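Local structure of transcriptional regulator (Streptococcus dysgalactiae, 4YV9) at residues E26-S31 with L49-K54; S106-A111 with E144-G149; L162-M167 with H205-K210; L183-S188 with F221-V226; Y233-L236 with V241-K244. The protein probably binds DNA through an N-terminal helix-turn-helix domain and regulates transcription in quorum sensing in response to SHP peptide pheromones, which its helical-repeat domain recognises. All coordinates share one frame; numbering follows the deposited sequence.

Contact 1 of 5, residues E26-S31 with L49-K54; sequences EHLSKS and LNLLDK
The imidazole of H27 and the carboxamide of N50 meet with their planes almost perpendicular, 88° apart. ND2 of N50 comes to 3.7 Å from CD2 of H27, approaching the ring obliquely. One face of the imidazole is covered from within its own loop: CG of E26 lies over the ring centre, 3.6 Å above the plane. A sulfate ion, probably from the crystallisation liquor, lies close to the ring on its ND1 side. N50 holds its amide out toward the loop because CG stands anti to the backbone N (chi1 -174°), yet ND2 makes no hydrogen bond to H27. Its partner is D25, just ahead of the loop, whose carboxylate joins the backbone N-H groups of H27 and L28, through OD1, to ND2 of N50 and, by a salt bridge, to NZ of K54, through OD2. Both segments belong to the helix-turn-helix domain: residues 26-29 form the turn between helix 20-23 and helix 30-37, probably the recognition helix of the motif, and S29 occupies the N-cap of the latter. On the buried side of this turn, L28 and L51 cross at about a right angle and touch through single methyl groups, CD1 of L28 lying 3.8 Å from CD1 of L51. CG of L51 stands a little farther back, 4.1 Å from CD1 of L28. I43 packs against both leucines, and L9 of helix 6-15 and L23 of helix 20-23 also reach L51.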
# COMPACT_ATOMS: atom_id res chain seq x y z
N GLU B 26 -7.57 33.04 -7.21
CA GLU B 26 -8.24 33.89 -6.23
C GLU B 26 -7.87 33.58 -4.78
O GLU B 26 -8.12 34.38 -3.89
CB GLU B 26 -9.76 33.79 -6.39
CG GLU B 26 -10.28 32.36 -6.30
CD GLU B 26 -11.80 32.28 -6.40
OE1 GLU B 26 -12.48 33.29 -6.10
OE2 GLU B 26 -12.31 31.21 -6.79
N HIS B 27 -7.29 32.41 -4.54
CA HIS B 27 -6.97 31.99 -3.17
C HIS B 27 -5.55 32.38 -2.76
O HIS B 27 -5.31 32.72 -1.61
CB HIS B 27 -7.17 30.47 -3.02
CG HIS B 27 -8.48 29.97 -3.55
ND1 HIS B 27 -9.67 30.20 -2.90
CD2 HIS B 27 -8.79 29.27 -4.66
CE1 HIS B 27 -10.66 29.66 -3.59
NE2 HIS B 27 -10.15 29.09 -4.67
N LEU B 28 -4.62 32.32 -3.70
CA LEU B 28 -3.23 32.68 -3.43
C LEU B 28 -2.62 33.42 -4.61
O LEU B 28 -2.69 32.94 -5.72
CB LEU B 28 -2.38 31.44 -3.13
CG LEU B 28 -2.31 30.88 -1.71
CD1 LEU B 28 -1.32 29.70 -1.65
CD2 LEU B 28 -1.94 31.95 -0.69
N SER B 29 -2.01 34.57 -4.34
CA SER B 29 -1.34 35.34 -5.39
C SER B 29 0.03 34.75 -5.72
O SER B 29 0.53 33.90 -4.99
CB SER B 29 -1.19 36.79 -4.95
OG SER B 29 -0.38 36.85 -3.79
N LYS B 30 0.62 35.20 -6.82
CA LYS B 30 2.00 34.82 -7.17
C LYS B 30 2.94 35.16 -6.01
O LYS B 30 3.79 34.35 -5.61
CB LYS B 30 2.46 35.54 -8.44
CG LYS B 30 1.67 35.17 -9.70
CD LYS B 30 2.46 35.47 -10.96
CE LYS B 30 2.72 36.95 -11.13
NZ LYS B 30 3.43 37.23 -12.40
N SER B 31 2.75 36.36 -5.49
CA SER B 31 3.53 36.92 -4.39
C SER B 31 3.42 36.05 -3.14
O SER B 31 4.41 35.78 -2.46
CB SER B 31 3.07 38.35 -4.10
OG SER B 31 3.78 38.92 -3.03
N LEU B 49 -2.87 22.64 0.03
CA LEU B 49 -3.51 21.50 -0.63
C LEU B 49 -4.02 21.83 -2.03
O LEU B 49 -3.96 21.00 -2.92
CB LEU B 49 -4.67 20.96 0.20
CG LEU B 49 -4.36 19.72 1.03
CD1 LEU B 49 -3.22 19.97 2.00
CD2 LEU B 49 -5.59 19.27 1.79
N ASN B 50 -4.53 23.05 -2.18
CA ASN B 50 -4.97 23.57 -3.48
C ASN B 50 -3.81 23.62 -4.48
O ASN B 50 -3.95 23.21 -5.63
CB ASN B 50 -5.59 24.97 -3.30
CG ASN B 50 -6.21 25.54 -4.58
OD1 ASN B 50 -6.87 24.83 -5.34
ND2 ASN B 50 -6.01 26.83 -4.81
N LEU B 51 -2.67 24.13 -4.03
CA LEU B 51 -1.45 24.17 -4.84
C LEU B 51 -1.01 22.78 -5.25
O LEU B 51 -0.69 22.52 -6.42
CB LEU B 51 -0.30 24.84 -4.09
CG LEU B 51 -0.45 26.30 -3.70
CD1 LEU B 51 0.73 26.74 -2.80
CD2 LEU B 51 -0.51 27.16 -4.96
N LEU B 52 -0.96 21.88 -4.27
CA LEU B 52 -0.57 20.50 -4.51
C LEU B 52 -1.49 19.79 -5.51
O LEU B 52 -1.03 19.06 -6.38
CB LEU B 52 -0.58 19.74 -3.19
CG LEU B 52 0.53 20.18 -2.23
CD1 LEU B 52 0.53 19.30 -0.98
CD2 LEU B 52 1.86 20.11 -2.95
N ASP B 53 -2.78 20.00 -5.35
CA ASP B 53 -3.75 19.41 -6.26
C ASP B 53 -3.49 19.88 -7.71
O ASP B 53 -3.58 19.08 -8.65
CB ASP B 53 -5.17 19.76 -5.81
CG ASP B 53 -6.23 19.22 -6.75
OD1 ASP B 53 -6.14 18.05 -7.14
OD2 ASP B 53 -7.17 19.97 -7.10
N LYS B 54 -3.16 21.15 -7.88
CA LYS B 54 -2.79 21.67 -9.20
C LYS B 54 -1.55 20.97 -9.76
O LYS B 54 -1.43 20.77 -10.98
CB LYS B 54 -2.58 23.18 -9.14
CG LYS B 54 -3.91 23.93 -8.90
CD LYS B 54 -3.75 25.43 -8.75
CE LYS B 54 -5.10 26.07 -9.15
NZ LYS B 54 -5.31 27.42 -8.64

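Contact 2 of 5, residues S106-A111 with E144-G149; sequences STMIKA and EIILLG
Within the C-terminal helical-repeat domain, segments 106-111 and 144-149 of helices 103-113 and 142-151 meet through one long side chain, the selenomethionine M108, laid against I146 and L147. The backbones come nearest at M108 and L147, whose CA atoms are 6.4 Å apart. CG of M108 is anti to the backbone N (chi1 177°), and the chain stays extended to its methyl, reaching outward from helix 103-113. L147 crosses it at about a right angle and applies a single methyl to two points along its length: CD2 of L147 is 3.8 Å from CB of M108 and also 3.8 Å from SE of M108. Farther out, CG2 of I146 takes over, 3.9 Å from CE of M108 and 4.2 Å from its SE. The CB end and selenium are therefore matched to the leucine, the selenium and terminal methyl to the isoleucine. No hydrogen bond joins the segments, and all three side chains are buried. L77 of helix 72-85 touches both M108 and I146, and L130 of helix 124-136 covers L147. The packing is consistent with the stacked helices of a TPR-like superhelix, whose surface here reaches an apolar side chain of the bound peptide at I146.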
# COMPACT_ATOMS: atom_id res chain seq x y z
N SER B 106 2.91 1.46 26.24
CA SER B 106 3.74 0.65 27.12
C SER B 106 3.12 -0.73 27.24
O SER B 106 3.85 -1.71 27.28
CB SER B 106 3.95 1.31 28.48
OG SER B 106 2.72 1.59 29.12
N THR B 107 1.79 -0.80 27.26
CA THR B 107 1.11 -2.09 27.27
C THR B 107 1.53 -2.90 26.04
O THR B 107 1.81 -4.09 26.14
CB THR B 107 -0.44 -1.95 27.30
OG1 THR B 107 -0.86 -1.54 28.61
CG2 THR B 107 -1.09 -3.28 26.96
N MSE B 108 1.62 -2.23 24.89
CA MSE B 108 2.12 -2.86 23.68
C MSE B 108 3.61 -3.24 23.72
O MSE B 108 4.02 -4.27 23.18
CB MSE B 108 1.87 -1.94 22.48
CG MSE B 108 2.43 -2.49 21.21
SE MSE B 108 2.26 -1.28 19.67
CE MSE B 108 3.64 -2.12 18.65
N ILE B 109 4.43 -2.38 24.32
CA ILE B 109 5.86 -2.67 24.47
C ILE B 109 6.08 -3.90 25.34
O ILE B 109 6.94 -4.74 25.05
CB ILE B 109 6.62 -1.47 25.07
CG1 ILE B 109 6.56 -0.29 24.11
CG2 ILE B 109 8.09 -1.83 25.30
CD1 ILE B 109 7.06 1.01 24.71
N LYS B 110 5.29 -4.02 26.40
CA LYS B 110 5.34 -5.19 27.28
C LYS B 110 4.94 -6.45 26.53
O LYS B 110 5.54 -7.51 26.72
CB LYS B 110 4.43 -4.99 28.50
CG LYS B 110 4.83 -3.84 29.41
CD LYS B 110 3.98 -3.80 30.68
CE LYS B 110 4.21 -2.53 31.47
NZ LYS B 110 3.44 -2.54 32.75
N ALA B 111 3.91 -6.35 25.69
CA ALA B 111 3.45 -7.49 24.90
C ALA B 111 4.55 -7.98 23.98
O ALA B 111 4.80 -9.18 23.86
CB ALA B 111 2.21 -7.12 24.09
N GLU B 144 -4.87 1.53 15.97
CA GLU B 144 -5.67 0.51 16.63
C GLU B 144 -5.35 -0.87 16.09
O GLU B 144 -5.30 -1.85 16.85
CB GLU B 144 -7.17 0.81 16.48
CG GLU B 144 -7.65 2.01 17.29
CD GLU B 144 -7.32 3.36 16.65
OE1 GLU B 144 -7.14 3.44 15.41
OE2 GLU B 144 -7.22 4.36 17.40
N ILE B 145 -5.11 -0.96 14.79
CA ILE B 145 -4.79 -2.23 14.14
C ILE B 145 -3.45 -2.77 14.65
O ILE B 145 -3.32 -3.95 14.96
CB ILE B 145 -4.74 -2.07 12.59
CG1 ILE B 145 -6.12 -1.67 12.03
CG2 ILE B 145 -4.28 -3.37 11.92
CD1 ILE B 145 -6.03 -1.14 10.59
N ILE B 146 -2.45 -1.90 14.74
CA ILE B 146 -1.12 -2.33 15.21
C ILE B 146 -1.15 -2.69 16.70
O ILE B 146 -0.51 -3.66 17.15
CB ILE B 146 -0.07 -1.24 14.94
CG1 ILE B 146 0.12 -1.05 13.43
CG2 ILE B 146 1.27 -1.58 15.62
CD1 ILE B 146 0.66 -2.25 12.72
N LEU B 147 -1.89 -1.92 17.49
CA LEU B 147 -2.06 -2.26 18.90
C LEU B 147 -2.66 -3.66 19.05
O LEU B 147 -2.12 -4.50 19.76
CB LEU B 147 -2.93 -1.22 19.60
CG LEU B 147 -2.24 0.10 19.95
CD1 LEU B 147 -3.28 1.10 20.42
CD2 LEU B 147 -1.15 -0.13 21.03
N LEU B 148 -3.77 -3.91 18.36
CA LEU B 148 -4.44 -5.20 18.44
C LEU B 148 -3.53 -6.33 17.99
O LEU B 148 -3.43 -7.36 18.65
CB LEU B 148 -5.72 -5.22 17.59
CG LEU B 148 -6.40 -6.58 17.46
CD1 LEU B 148 -7.01 -6.96 18.79
CD2 LEU B 148 -7.48 -6.59 16.38
N GLY B 149 -2.86 -6.12 16.86
CA GLY B 149 -1.99 -7.13 16.29
C GLY B 149 -0.90 -7.53 17.28
O GLY B 149 -0.64 -8.71 17.47

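Contact 3 of 5, residues L162-M167 with H205-K210; sequences LLTKEM and HYLIEK
Helices 157-169 and 201-215 stand well apart here, the closest CA atoms of the two segments, those of K165 and L207, being 8.6 Å from each other, and side chains bridge the interval, K165 and Y206 most extensively. Y206 directs its ring toward helix 157-169, CG anti to the backbone N (chi1 172°). The aliphatic part of K165 lies over one face of that ring near the phenol end: CG of K165 is 3.6 Å from CE1 of Y206 and equally 3.6 Å from its OH. Because K165 bends at chi3 (69°), the chain turns back over the ring, and CE of K165 comes to 3.9 Å from CZ of Y206. The methylenes, rather than the ammonium group, do the touching. On the opposite face lies K210 of the tyrosine's own helix, with its CG 3.4 Å above the ring plane and offset toward the rim, leaving the phenol between two lysine chains. In the TPR-like domain both helices pack against helix 179-197, which lies between them in sequence. Nearer that helix, CG2 of T164 meets CD2 of L207 at 4.2 Å, while OG1 of T164 hydrogen-bonds to the carbonyl O of L160. C191 packs on T164 and S195 on L207, both from helix 179-197.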
# COMPACT_ATOMS: atom_id res chain seq x y z
N LEU B 162 -14.22 -10.89 18.93
CA LEU B 162 -15.15 -9.77 18.88
C LEU B 162 -14.45 -8.49 18.42
O LEU B 162 -15.03 -7.70 17.68
CB LEU B 162 -15.82 -9.56 20.24
CG LEU B 162 -16.80 -10.65 20.66
CD1 LEU B 162 -17.46 -10.32 22.00
CD2 LEU B 162 -17.84 -10.87 19.57
N LEU B 163 -13.20 -8.31 18.85
CA LEU B 163 -12.41 -7.17 18.43
C LEU B 163 -12.09 -7.25 16.95
O LEU B 163 -12.07 -6.24 16.25
CB LEU B 163 -11.11 -7.07 19.24
CG LEU B 163 -11.23 -6.49 20.65
CD1 LEU B 163 -9.90 -6.60 21.41
CD2 LEU B 163 -11.71 -5.04 20.59
N THR B 164 -11.84 -8.47 16.48
CA THR B 164 -11.53 -8.68 15.07
C THR B 164 -12.74 -8.31 14.21
O THR B 164 -12.58 -7.64 13.18
CB THR B 164 -11.10 -10.14 14.80
OG1 THR B 164 -9.96 -10.46 15.61
CG2 THR B 164 -10.73 -10.31 13.33
N LYS B 165 -13.94 -8.73 14.64
CA LYS B 165 -15.19 -8.38 13.95
C LYS B 165 -15.35 -6.86 13.86
O LYS B 165 -15.74 -6.34 12.82
CB LYS B 165 -16.41 -8.98 14.66
CG LYS B 165 -16.65 -10.46 14.38
CD LYS B 165 -17.96 -10.96 15.01
CE LYS B 165 -19.17 -10.35 14.32
NZ LYS B 165 -20.46 -10.84 14.89
N GLU B 166 -15.08 -6.16 14.96
CA GLU B 166 -15.14 -4.71 14.96
C GLU B 166 -14.18 -4.13 13.93
O GLU B 166 -14.58 -3.28 13.13
CB GLU B 166 -14.82 -4.15 16.35
CG GLU B 166 -15.94 -4.37 17.35
CD GLU B 166 -17.30 -4.00 16.80
OE1 GLU B 166 -17.51 -2.81 16.47
OE2 GLU B 166 -18.15 -4.90 16.68
N MSE B 167 -12.95 -4.62 13.92
CA MSE B 167 -11.91 -4.09 13.04
C MSE B 167 -12.20 -4.29 11.55
O MSE B 167 -12.05 -3.36 10.75
CB MSE B 167 -10.56 -4.72 13.37
CG MSE B 167 -9.48 -4.42 12.35
SE MSE B 167 -7.90 -5.53 12.73
CE MSE B 167 -8.67 -7.28 12.31
N HIS B 205 -15.86 -20.11 10.00
CA HIS B 205 -16.70 -19.90 8.82
C HIS B 205 -16.93 -18.42 8.54
O HIS B 205 -16.75 -17.97 7.41
CB HIS B 205 -18.04 -20.61 8.99
CG HIS B 205 -18.93 -20.47 7.80
ND1 HIS B 205 -19.82 -19.43 7.65
CD2 HIS B 205 -19.06 -21.23 6.68
CE1 HIS B 205 -20.46 -19.55 6.50
NE2 HIS B 205 -20.02 -20.64 5.90
N TYR B 206 -17.33 -17.67 9.57
CA TYR B 206 -17.43 -16.21 9.45
C TYR B 206 -16.15 -15.58 8.89
O TYR B 206 -16.21 -14.78 7.96
CB TYR B 206 -17.76 -15.59 10.82
CG TYR B 206 -17.68 -14.06 10.85
CD1 TYR B 206 -16.47 -13.41 11.08
CD2 TYR B 206 -18.82 -13.28 10.66
CE1 TYR B 206 -16.40 -12.02 11.10
CE2 TYR B 206 -18.76 -11.89 10.69
CZ TYR B 206 -17.54 -11.27 10.91
OH TYR B 206 -17.44 -9.89 10.94
N LEU B 207 -14.99 -15.95 9.44
CA LEU B 207 -13.73 -15.31 9.08
C LEU B 207 -13.31 -15.63 7.65
O LEU B 207 -12.75 -14.78 6.96
CB LEU B 207 -12.62 -15.74 10.05
CG LEU B 207 -12.70 -15.07 11.41
CD1 LEU B 207 -11.80 -15.77 12.43
CD2 LEU B 207 -12.35 -13.60 11.28
N ILE B 208 -13.56 -16.86 7.23
CA ILE B 208 -13.28 -17.30 5.88
C ILE B 208 -14.06 -16.48 4.86
O ILE B 208 -13.51 -16.01 3.86
CB ILE B 208 -13.62 -18.80 5.74
CG1 ILE B 208 -12.54 -19.65 6.41
CG2 ILE B 208 -13.80 -19.20 4.28
CD1 ILE B 208 -13.03 -21.04 6.82
N GLU B 209 -15.34 -16.28 5.13
CA GLU B 209 -16.18 -15.44 4.27
C GLU B 209 -15.66 -13.99 4.21
O GLU B 209 -15.55 -13.42 3.13
CB GLU B 209 -17.63 -15.48 4.75
CG GLU B 209 -18.59 -14.64 3.95
CD GLU B 209 -18.71 -13.22 4.49
OE1 GLU B 209 -18.27 -12.97 5.63
OE2 GLU B 209 -19.22 -12.36 3.75
N LYS B 210 -15.32 -13.41 5.36
CA LYS B 210 -14.75 -12.06 5.41
C LYS B 210 -13.42 -11.97 4.66
O LYS B 210 -13.20 -11.04 3.90
CB LYS B 210 -14.53 -11.60 6.86
CG LYS B 210 -15.78 -11.59 7.72
CD LYS B 210 -16.86 -10.66 7.17
CE LYS B 210 -16.44 -9.21 7.16
NZ LYS B 210 -17.57 -8.36 6.63

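Contact 4 of 5, residues L183-S188 with F221-V226; sequences LVTQLS and FYEKTV
Q186 and E223 cross obliquely and join their polar ends by a hydrogen bond between helices 179-197 and 221-236 of the TPR-like repeat domain. The short helical segments run nearly parallel, with 13° between their directions and 10.4 Å between axes. NE2 of Q186 donates to OE2 of E223 over 2.6 Å, meeting the oxygen nearly along its C-O axis. The bond is nevertheless bent, N-H...O 135°. The amide and carboxylate planes are turned moderately against each other, and OE2 of E223 is tilted out of the amide plane. Q186 is extended beyond CG, whereas E223 folds at chi2 (78°), swinging its carboxylate round to the end of the glutamine. Their aliphatic parts close up behind the bond, CG of Q186 being 3.7 Å from CG of E223. CG2 of T185 adds an apolar contact across E223, 4.1 Å from its CB.

The Y222 ring presents its edge to this pair, with OE2 of E223 in its plane. Its hydroxyl hydrogen-bonds to the backbone of the bound peptide, and modified side chains of the peptide pack on Q186, L187 and Y222, so the buried polar pair borders this ligand, probably the cyclic peptide inhibitor. L219 of the second subunit packs on Q186 and Y222, and F221 of that subunit stacks edge-to-face with Y222. Alongside the polar bond, NE2 of Q186 approaches the tyrosine edge, 4.0 Å from CD2 of Y222.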
# COMPACT_ATOMS: atom_id res chain seq x y z
N LEU B 183 -3.22 -5.04 6.25
CA LEU B 183 -3.04 -5.38 7.66
C LEU B 183 -4.28 -6.06 8.24
O LEU B 183 -4.16 -7.09 8.90
CB LEU B 183 -2.68 -4.13 8.49
CG LEU B 183 -1.26 -3.59 8.32
CD1 LEU B 183 -1.11 -2.20 8.89
CD2 LEU B 183 -0.27 -4.53 8.99
N VAL B 184 -5.45 -5.47 8.03
CA VAL B 184 -6.69 -6.08 8.52
C VAL B 184 -6.86 -7.52 7.99
O VAL B 184 -7.33 -8.42 8.71
CB VAL B 184 -7.93 -5.25 8.13
CG1 VAL B 184 -9.20 -6.05 8.38
CG2 VAL B 184 -7.96 -3.93 8.91
N THR B 185 -6.46 -7.74 6.74
CA THR B 185 -6.55 -9.07 6.15
C THR B 185 -5.62 -10.04 6.89
O THR B 185 -6.01 -11.14 7.26
CB THR B 185 -6.22 -9.03 4.65
OG1 THR B 185 -7.11 -8.11 3.99
CG2 THR B 185 -6.39 -10.41 4.04
N GLN B 186 -4.39 -9.59 7.14
CA GLN B 186 -3.43 -10.41 7.87
C GLN B 186 -3.91 -10.77 9.27
O GLN B 186 -3.81 -11.92 9.69
CB GLN B 186 -2.07 -9.70 7.92
CG GLN B 186 -1.38 -9.68 6.55
CD GLN B 186 -0.24 -8.67 6.45
OE1 GLN B 186 -0.07 -7.79 7.31
NE2 GLN B 186 0.54 -8.77 5.38
N LEU B 187 -4.46 -9.79 10.00
CA LEU B 187 -4.93 -10.06 11.36
C LEU B 187 -6.20 -10.93 11.38
O LEU B 187 -6.44 -11.66 12.34
CB LEU B 187 -5.20 -8.76 12.10
CG LEU B 187 -3.97 -7.92 12.49
CD1 LEU B 187 -4.39 -6.91 13.54
CD2 LEU B 187 -2.82 -8.79 13.01
N SER B 188 -7.01 -10.85 10.32
CA SER B 188 -8.19 -11.70 10.23
C SER B 188 -7.75 -13.15 10.05
O SER B 188 -8.30 -14.06 10.68
CB SER B 188 -9.11 -11.28 9.07
OG SER B 188 -9.59 -9.95 9.27
N PHE B 221 -0.82 -11.51 -2.87
CA PHE B 221 -0.55 -12.94 -3.03
C PHE B 221 -0.01 -13.57 -1.74
O PHE B 221 -0.19 -14.76 -1.51
CB PHE B 221 0.43 -13.20 -4.17
CG PHE B 221 -0.20 -13.24 -5.54
CD1 PHE B 221 -1.38 -12.57 -5.81
CD2 PHE B 221 0.43 -13.94 -6.56
CE1 PHE B 221 -1.93 -12.60 -7.08
CE2 PHE B 221 -0.13 -13.99 -7.84
CZ PHE B 221 -1.31 -13.32 -8.09
N TYR B 222 0.66 -12.79 -0.89
CA TYR B 222 1.15 -13.37 0.36
C TYR B 222 -0.02 -13.83 1.21
O TYR B 222 -0.04 -14.94 1.74
CB TYR B 222 2.01 -12.38 1.14
CG TYR B 222 2.26 -12.85 2.55
CD1 TYR B 222 3.03 -13.99 2.79
CD2 TYR B 222 1.70 -12.20 3.63
CE1 TYR B 222 3.27 -14.43 4.07
CE2 TYR B 222 1.93 -12.64 4.93
CZ TYR B 222 2.71 -13.76 5.14
OH TYR B 222 2.95 -14.22 6.41
N GLU B 223 -1.02 -12.98 1.34
CA GLU B 223 -2.18 -13.33 2.14
C GLU B 223 -2.97 -14.45 1.48
O GLU B 223 -3.52 -15.28 2.17
CB GLU B 223 -3.06 -12.11 2.38
CG GLU B 223 -2.39 -11.04 3.24
CD GLU B 223 -1.38 -10.20 2.47
OE1 GLU B 223 -1.48 -10.14 1.21
OE2 GLU B 223 -0.50 -9.59 3.11
N LYS B 224 -3.06 -14.44 0.16
CA LYS B 224 -3.76 -15.52 -0.55
C LYS B 224 -3.07 -16.87 -0.35
O LYS B 224 -3.73 -17.91 -0.27
CB LYS B 224 -3.86 -15.20 -2.03
CG LYS B 224 -4.85 -14.07 -2.34
CD LYS B 224 -4.84 -13.73 -3.82
CE LYS B 224 -6.04 -12.83 -4.19
NZ LYS B 224 -5.83 -12.21 -5.51
N THR B 225 -1.74 -16.85 -0.28
CA THR B 225 -0.98 -18.09 -0.10
C THR B 225 -1.16 -18.63 1.30
O THR B 225 -1.38 -19.83 1.48
CB THR B 225 0.50 -17.89 -0.37
OG1 THR B 225 0.69 -17.45 -1.72
CG2 THR B 225 1.28 -19.19 -0.13
N VAL B 226 -1.07 -17.75 2.30
CA VAL B 226 -1.29 -18.16 3.68
C VAL B 226 -2.73 -18.64 3.86
O VAL B 226 -2.98 -19.67 4.49
CB VAL B 226 -0.97 -17.01 4.66
CG1 VAL B 226 -1.46 -17.32 6.07
CG2 VAL B 226 0.54 -16.72 4.67

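Contact 5 of 5, residues Y233-L236 with V241-K244; sequences YYKL and VSGK
K244 can be followed along the flank of L236, which it crosses obliquely. Its CB leads off the start of helix 242-256, and CG follows beside the backbone N (chi1 -65°). CG of K244 is the first atom to touch, lying astride the leucine fork at 4.1 Å from CD1 of L236 and 4.1 Å from its CD2. The chain remains extended, so CD carries it past the fork, and CE of K244 then makes the closest approach, 3.7 Å from CD1 of L236. NZ continues beyond the leucine methyls, leaving the hydrocarbon part of the lysine to do the packing. V274, at the end of the modelled chain, packs on both L236 and K244, and Y270 of helix 260-273 also touches K244.

Where the segments come closest, the backbone of G243 meets CB of K235 and the backbone of L236. CA of G243 is 4.8 Å from CA of L236 and 3.9 Å from CB of K235. G243 has no side chain, and its CA faces K235 and L236 directly. K235 departs on the other flank, with its CD 4.2 Å from OG of S242, and its NZ forms a salt bridge with D246, one turn farther along helix 242-256. No hydrogen bond crosses between the segments themselves. Two consecutive helices, joined by a short turn and in close contact at a glycine beside that turn, make a tight helical hairpin connection, as found in TPR-like domains.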
# COMPACT_ATOMS: atom_id res chain seq x y z
N TYR B 233 -6.32 -26.11 6.08
CA TYR B 233 -6.21 -26.64 7.44
C TYR B 233 -7.59 -26.74 8.08
O TYR B 233 -7.92 -27.74 8.75
CB TYR B 233 -5.27 -25.75 8.26
CG TYR B 233 -5.14 -26.08 9.73
CD1 TYR B 233 -4.93 -27.38 10.16
CD2 TYR B 233 -5.18 -25.07 10.69
CE1 TYR B 233 -4.79 -27.67 11.51
CE2 TYR B 233 -5.04 -25.35 12.03
CZ TYR B 233 -4.85 -26.65 12.44
OH TYR B 233 -4.71 -26.91 13.78
N TYR B 234 -8.42 -25.72 7.87
CA TYR B 234 -9.81 -25.75 8.30
C TYR B 234 -10.57 -26.89 7.62
O TYR B 234 -11.35 -27.58 8.27
CB TYR B 234 -10.48 -24.41 7.99
CG TYR B 234 -11.99 -24.43 8.03
CD1 TYR B 234 -12.68 -24.30 9.22
CD2 TYR B 234 -12.73 -24.54 6.85
CE1 TYR B 234 -14.04 -24.30 9.26
CE2 TYR B 234 -14.11 -24.53 6.88
CZ TYR B 234 -14.76 -24.41 8.08
OH TYR B 234 -16.14 -24.41 8.12
N LYS B 235 -10.33 -27.07 6.33
CA LYS B 235 -10.98 -28.13 5.56
C LYS B 235 -10.58 -29.50 6.10
O LYS B 235 -11.43 -30.40 6.24
CB LYS B 235 -10.62 -28.04 4.08
CG LYS B 235 -11.21 -26.84 3.35
CD LYS B 235 -10.86 -26.90 1.87
CE LYS B 235 -11.02 -25.54 1.22
NZ LYS B 235 -10.68 -25.60 -0.23
N LEU B 236 -9.29 -29.66 6.38
CA LEU B 236 -8.78 -30.91 6.92
C LEU B 236 -9.46 -31.24 8.24
O LEU B 236 -9.95 -32.36 8.43
CB LEU B 236 -7.26 -30.84 7.12
CG LEU B 236 -6.65 -32.07 7.79
CD1 LEU B 236 -7.06 -33.33 7.04
CD2 LEU B 236 -5.14 -31.96 7.85
N VAL B 241 -10.42 -34.25 2.13
CA VAL B 241 -9.06 -34.67 1.78
C VAL B 241 -8.37 -33.57 1.00
O VAL B 241 -7.14 -33.49 0.99
CB VAL B 241 -9.03 -35.98 0.94
CG1 VAL B 241 -9.12 -35.68 -0.56
CG2 VAL B 241 -7.78 -36.78 1.25
N SER B 242 -9.17 -32.73 0.36
CA SER B 242 -8.63 -31.68 -0.49
C SER B 242 -7.81 -30.70 0.34
O SER B 242 -6.91 -30.05 -0.19
CB SER B 242 -9.76 -30.97 -1.22
OG SER B 242 -10.74 -30.51 -0.31
N GLY B 243 -8.12 -30.60 1.63
CA GLY B 243 -7.46 -29.66 2.51
C GLY B 243 -5.95 -29.84 2.53
O GLY B 243 -5.20 -28.85 2.55
N LYS B 244 -5.52 -31.10 2.53
CA LYS B 244 -4.10 -31.42 2.49
C LYS B 244 -3.50 -31.02 1.15
O LYS B 244 -2.36 -30.58 1.08
CB LYS B 244 -3.85 -32.92 2.74
CG LYS B 244 -4.24 -33.44 4.12
CD LYS B 244 -3.99 -34.96 4.23
CE LYS B 244 -4.40 -35.50 5.60
NZ LYS B 244 -4.19 -36.97 5.75

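In the fold
Contact 1 comes first along the chain and stands apart in the helix-turn-helix domain, its centre about 41 to 59 Å from the centres of the others, all of which lie in the C-terminal repeat domain. Contacts 2, 3 and 4 adjoin through apolar side chains: I145 reaches V184 and L187, while M167 packs against L148, V184 and L187. Contacts 3 and 4 alternate along the chain, their centres about 13 Å apart, as helices 157-169, 179-197, 201-215 and 221-236 succeed one another. Contacts 4 and 5 share helix 221-236, and I208 packs on Y234 between contacts 3 and 5. The peptide touches contacts 2 and 4, whose nearest atoms are about 21 Å and about 23 Å from contact 1.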